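Local coordinates for protein putative dienelactone hydrolase (Klebsiella pneumoniae subsp. pneumoniae MGH 78578, PDB 3F67) that probably hydrolyses ester or lactone bonds, as a member of the dienelactone hydrolase family with an alpha/beta-hydrolase fold, at residues R53-Q57 and E58-A62; P208-D211 and H212-A216. One frame throughout, in Å; residues are numbered along the deposited sequence.

Contact 1 (R53-Q57 and E58-A62)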
loop_
_atom_site.group_PDB
_atom_site.type_symbol
_atom_site.label_atom_id
_atom_site.label_comp_id
_atom_site.label_asym_id
_atom_site.label_seq_id
_atom_site.Cartn_x
_atom_site.Cartn_y
_atom_site.Cartn_z
ATOM N N ARG A 53 7.236 -10.363 -5.499
ATOM C CA ARG A 53 8.383 -11.272 -5.617
ATOM C C ARG A 53 9.675 -10.643 -5.040
ATOM O O ARG A 53 10.456 -11.347 -4.373
ATOM C CB ARG A 53 8.604 -11.672 -7.076
ATOM C CG ARG A 53 7.486 -12.566 -7.576
ATOM C CD ARG A 53 7.804 -13.115 -8.953
ATOM N NE ARG A 53 7.937 -12.117 -10.029
ATOM C CZ ARG A 53 6.970 -11.714 -10.836
ATOM N NH1 ARG A 53 5.718 -12.150 -10.676
ATOM N NH2 ARG A 53 7.276 -10.837 -11.826
ATOM N N ARG A 54 9.872 -9.333 -5.270
ATOM C CA ARG A 54 11.044 -8.629 -4.725
ATOM C C ARG A 54 11.020 -8.619 -3.199
ATOM O O ARG A 54 12.069 -8.813 -2.544
ATOM C CB ARG A 54 11.148 -7.213 -5.319
ATOM C CG ARG A 54 11.542 -7.270 -6.805
ATOM C CD ARG A 54 11.591 -5.895 -7.418
ATOM N NE ARG A 54 12.417 -4.970 -6.635
ATOM C CZ ARG A 54 12.322 -3.652 -6.705
ATOM N NH1 ARG A 54 11.494 -3.098 -7.581
ATOM N NH2 ARG A 54 13.132 -2.878 -5.948
ATOM N N LEU A 55 9.831 -8.446 -2.631
ATOM C CA LEU A 55 9.692 -8.515 -1.151
ATOM C C LEU A 55 9.954 -9.922 -0.621
ATOM O O LEU A 55 10.571 -10.092 0.455
ATOM C CB LEU A 55 8.286 -8.045 -0.727
ATOM C CG LEU A 55 8.097 -6.508 -0.801
ATOM C CD1 LEU A 55 6.601 -6.120 -0.735
ATOM C CD2 LEU A 55 8.880 -5.815 0.330
ATOM N N ALA A 56 9.494 -10.937 -1.350
ATOM C CA ALA A 56 9.733 -12.335 -0.944
ATOM C C ALA A 56 11.241 -12.665 -0.952
ATOM O O ALA A 56 11.706 -13.391 -0.094
ATOM C CB ALA A 56 8.973 -13.297 -1.848
ATOM N N GLN A 57 11.999 -12.063 -1.865
ATOM C CA GLN A 57 13.456 -12.257 -1.909
ATOM C C GLN A 57 14.117 -11.678 -0.667
ATOM O O GLN A 57 15.235 -12.040 -0.343
ATOM C CB GLN A 57 14.044 -11.606 -3.148
ATOM C CG GLN A 57 13.593 -12.255 -4.404
ATOM C CD GLN A 57 14.141 -11.550 -5.641
ATOM O OE1 GLN A 57 14.031 -10.337 -5.776
ATOM N NE2 GLN A 57 14.708 -12.315 -6.548
ATOM N N GLU A 58 13.425 -10.767 0.014
ATOM C CA GLU A 58 13.942 -10.193 1.279
ATOM C C GLU A 58 13.508 -10.931 2.519
ATOM O O GLU A 58 13.914 -10.550 3.644
ATOM C CB GLU A 58 13.525 -8.714 1.418
ATOM C CG GLU A 58 13.959 -7.835 0.234
ATOM C CD GLU A 58 15.466 -7.592 0.167
ATOM O OE1 GLU A 58 16.193 -7.932 1.126
ATOM O OE2 GLU A 58 15.926 -7.054 -0.858
ATOM N N GLY A 59 12.638 -11.937 2.342
ATOM C CA GLY A 59 12.203 -12.785 3.454
ATOM C C GLY A 59 10.761 -12.624 3.909
ATOM O O GLY A 59 10.375 -13.255 4.905
ATOM N N TYR A 60 9.970 -11.852 3.154
ATOM C CA TYR A 60 8.579 -11.568 3.510
ATOM C C TYR A 60 7.582 -12.470 2.753
ATOM O O TYR A 60 7.856 -12.907 1.614
ATOM C CB TYR A 60 8.241 -10.098 3.167
ATOM C CG TYR A 60 9.014 -9.159 4.026
ATOM C CD1 TYR A 60 8.640 -8.975 5.384
ATOM C CD2 TYR A 60 10.123 -8.463 3.539
ATOM C CE1 TYR A 60 9.388 -8.146 6.225
ATOM C CE2 TYR A 60 10.846 -7.630 4.373
ATOM C CZ TYR A 60 10.464 -7.464 5.703
ATOM O OH TYR A 60 11.182 -6.658 6.537
ATOM N N LEU A 61 6.468 -12.767 3.417
ATOM C CA LEU A 61 5.249 -13.289 2.735
ATOM C C LEU A 61 4.523 -12.043 2.245
ATOM O O LEU A 61 3.911 -11.302 3.040
ATOM C CB LEU A 61 4.364 -14.101 3.704
ATOM C CG LEU A 61 2.907 -14.398 3.239
ATOM C CD1 LEU A 61 2.939 -15.110 1.883
ATOM C CD2 LEU A 61 2.214 -15.286 4.330
ATOM N N ALA A 62 4.602 -11.791 0.943
ATOM C CA ALA A 62 4.021 -10.569 0.380
ATOM C C ALA A 62 2.753 -10.938 -0.357
ATOM O O ALA A 62 2.744 -11.892 -1.170
ATOM C CB ALA A 62 5.023 -9.932 -0.633
HETATM O O HOH W 1 14.007 -6.656 -2.755
#

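Contact 2 (P208-D211 and H212-A216)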
loop_
_atom_site.group_PDB
_atom_site.type_symbol
_atom_site.label_atom_id
_atom_site.label_comp_id
_atom_site.label_asym_id
_atom_site.label_seq_id
_atom_site.Cartn_x
_atom_site.Cartn_y
_atom_site.Cartn_z
ATOM N N PRO A 208 13.732 15.180 -4.209
ATOM C CA PRO A 208 13.745 16.395 -5.052
ATOM C C PRO A 208 13.532 16.145 -6.549
ATOM O O PRO A 208 12.959 16.988 -7.234
ATOM C CB PRO A 208 15.146 17.009 -4.821
ATOM C CG PRO A 208 15.682 16.413 -3.602
ATOM C CD PRO A 208 14.922 15.068 -3.348
ATOM N N GLU A 209 14.015 15.022 -7.067
ATOM C CA GLU A 209 14.008 14.849 -8.515
ATOM C C GLU A 209 12.840 14.003 -9.017
ATOM O O GLU A 209 12.700 13.802 -10.219
ATOM C CB GLU A 209 15.327 14.193 -8.949
ATOM C CG GLU A 209 16.552 15.030 -8.594
ATOM C CD GLU A 209 16.434 16.447 -9.128
ATOM O OE1 GLU A 209 15.937 16.627 -10.271
ATOM O OE2 GLU A 209 16.799 17.394 -8.389
ATOM N N ALA A 210 12.016 13.504 -8.107
ATOM C CA ALA A 210 11.036 12.478 -8.468
ATOM C C ALA A 210 9.643 13.032 -8.693
ATOM O O ALA A 210 9.202 13.915 -7.977
ATOM C CB ALA A 210 10.962 11.425 -7.343
ATOM N N ASP A 211 8.930 12.435 -9.635
ATOM C CA ASP A 211 7.522 12.753 -9.880
ATOM C C ASP A 211 6.673 11.733 -9.136
ATOM O O ASP A 211 7.206 10.899 -8.348
ATOM C CB ASP A 211 7.277 12.615 -11.391
ATOM C CG ASP A 211 6.065 13.388 -11.891
ATOM O OD1 ASP A 211 5.124 13.708 -11.125
ATOM O OD2 ASP A 211 6.079 13.667 -13.116
ATOM N N HIS A 212 5.357 11.776 -9.367
ATOM C CA HIS A 212 4.456 10.707 -8.927
ATOM C C HIS A 212 4.897 9.384 -9.546
ATOM O O HIS A 212 5.481 9.372 -10.632
ATOM C CB HIS A 212 3.004 11.016 -9.388
ATOM C CG HIS A 212 1.963 10.196 -8.675
ATOM N ND1 HIS A 212 1.551 10.463 -7.378
ATOM C CD2 HIS A 212 1.274 9.097 -9.068
ATOM C CE1 HIS A 212 0.630 9.585 -7.021
ATOM N NE2 HIS A 212 0.453 8.736 -8.022
ATOM N N ALA A 213 4.664 8.271 -8.838
ATOM C CA ALA A 213 4.889 6.928 -9.406
ATOM C C ALA A 213 6.359 6.708 -9.805
ATOM O O ALA A 213 6.684 6.043 -10.805
ATOM C CB ALA A 213 3.937 6.647 -10.601
ATOM N N PHE A 214 7.247 7.223 -8.977
ATOM C CA PHE A 214 8.673 7.130 -9.325
ATOM C C PHE A 214 9.281 5.740 -9.139
ATOM O O PHE A 214 10.395 5.484 -9.578
ATOM C CB PHE A 214 9.500 8.223 -8.604
ATOM C CG PHE A 214 9.575 8.065 -7.100
ATOM C CD1 PHE A 214 10.467 7.126 -6.516
ATOM C CD2 PHE A 214 8.819 8.891 -6.260
ATOM C CE1 PHE A 214 10.554 7.025 -5.118
ATOM C CE2 PHE A 214 8.904 8.786 -4.842
ATOM C CZ PHE A 214 9.773 7.853 -4.289
ATOM N N ASN A 215 8.563 4.853 -8.445
ATOM C CA ASN A 215 8.994 3.478 -8.358
ATOM C C ASN A 215 8.474 2.577 -9.473
ATOM O O ASN A 215 8.819 1.390 -9.527
ATOM C CB ASN A 215 8.537 2.925 -6.997
ATOM C CG ASN A 215 9.232 1.632 -6.634
ATOM O OD1 ASN A 215 10.476 1.564 -6.581
ATOM N ND2 ASN A 215 8.439 0.574 -6.397
ATOM N N ALA A 216 7.661 3.132 -10.387
ATOM C CA ALA A 216 7.028 2.275 -11.421
ATOM C C ALA A 216 8.001 2.065 -12.572
ATOM O O ALA A 216 8.038 2.845 -13.558
ATOM C CB ALA A 216 5.714 2.889 -11.911
#

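Contact 1 (R53-Q57 and E58-A62)
Leu55 faces Tyr60 and Ala62 across a Schellman motif, where helix 46-57 of a beta-alpha-beta unit ends and the chain turns into strand 61-65. Gly59, with positive phi, makes the reversal, and its N binds Ala56 O at 3.0 Å. Leu55 O takes two bonds from opposite faces of its carbonyl plane: Glu58 N lies well above the plane, while Tyr60 N, 34° out of it, comes in straighter at its hydrogen (161°) though farther off, at 3.3 Å. The same oxygen sits at the edge of the Tyr60 ring, close to the ring plane and nearest CD2. With CG anti to its carbonyl carbon (chi1 -75°), the Leu55 side chain extends beside Tyr60, its CD2 4.3 Å from Tyr60 CD2, while Leu55 CB meets Ala62 CB at 3.8 Å. Trp231 and Met234 of helix 224-238 and Val35 and Val37 of strand 32-38 also pack on Leu55. On the outer side Glu58 CG lies against Arg54 O, and the bend at chi2 turns the carboxylate to the same side, where one water donates to both Arg54 O and Glu58 OE2. Behind the turn, Ala56 CA makes a CA-H...O contact of 3.2 Å with Tyr60 O.

Contact 2 (P208-D211 and H212-A216)
Asp211 and His212 are joined at a bend in the loop after strand 202-207: Ala210 and Asp211 are extended, Ala213 takes a left-handed conformation, and a type I turn from Ala213 to Ala216 follows, closed by Ala216 N to Ala213 O at 3.1 Å. The Asp211 carboxylate reaches forward beside its own carbonyl carbon to the next residue: Asp211 OD1 accepts the N-H of His212 (N to OD1 2.6 Å) on its anti side, 27° out of the carboxylate plane. The bend also returns Phe214 to Ala210 and Asp211. Its CG stands between backbone N and carbonyl carbon (chi1 67°), which places Phe214 CD2 3.5 Å from Ala210 CB, the methyl approaching the ring obliquely. Asp211 O lies in the ring plane at the edge, 3.3 Å from Phe214 CD2; this buried oxygen has no hydrogen-bond partner in the model. The imidazole of His212 leads away from Asp211, its ND1 hydrogen-bonded to Asp180 OD2 and its side chain touching Cys123, an arrangement consistent with a Cys-His-Asp triad on a nucleophile elbow. Around the bend, Tyr146 meets the Phe214 ring edge-to-face, Tyr207 ending strand 202-207 meets it too, and Ser226 of helix 224-238 packs on both Ala210 and Phe214.

Overall arrangement
From the N terminus, strands 4-13 and 16-25 form one margin of the mixed sheet before strand 32-38 leads into helix 46-57. Contact 1 closes the turn from that helix into strand 61-65, which lies between strands 16-25 and 32-38. The chain then builds the sheet outward through 116-122, 141-145 and 172-177 to the outermost strand, 202-207. Contact 2 shapes the first part of the loop that follows, on the way to helix 224-238. The two contacts stand in series, neither nested nor crossed, with centres 22 Å apart and no atoms touching. Helix 224-238 links them: Ser226 and Ala227 meet 208-216, whereas Trp231, Met234, Leu235 and Phe238 reach 53-62.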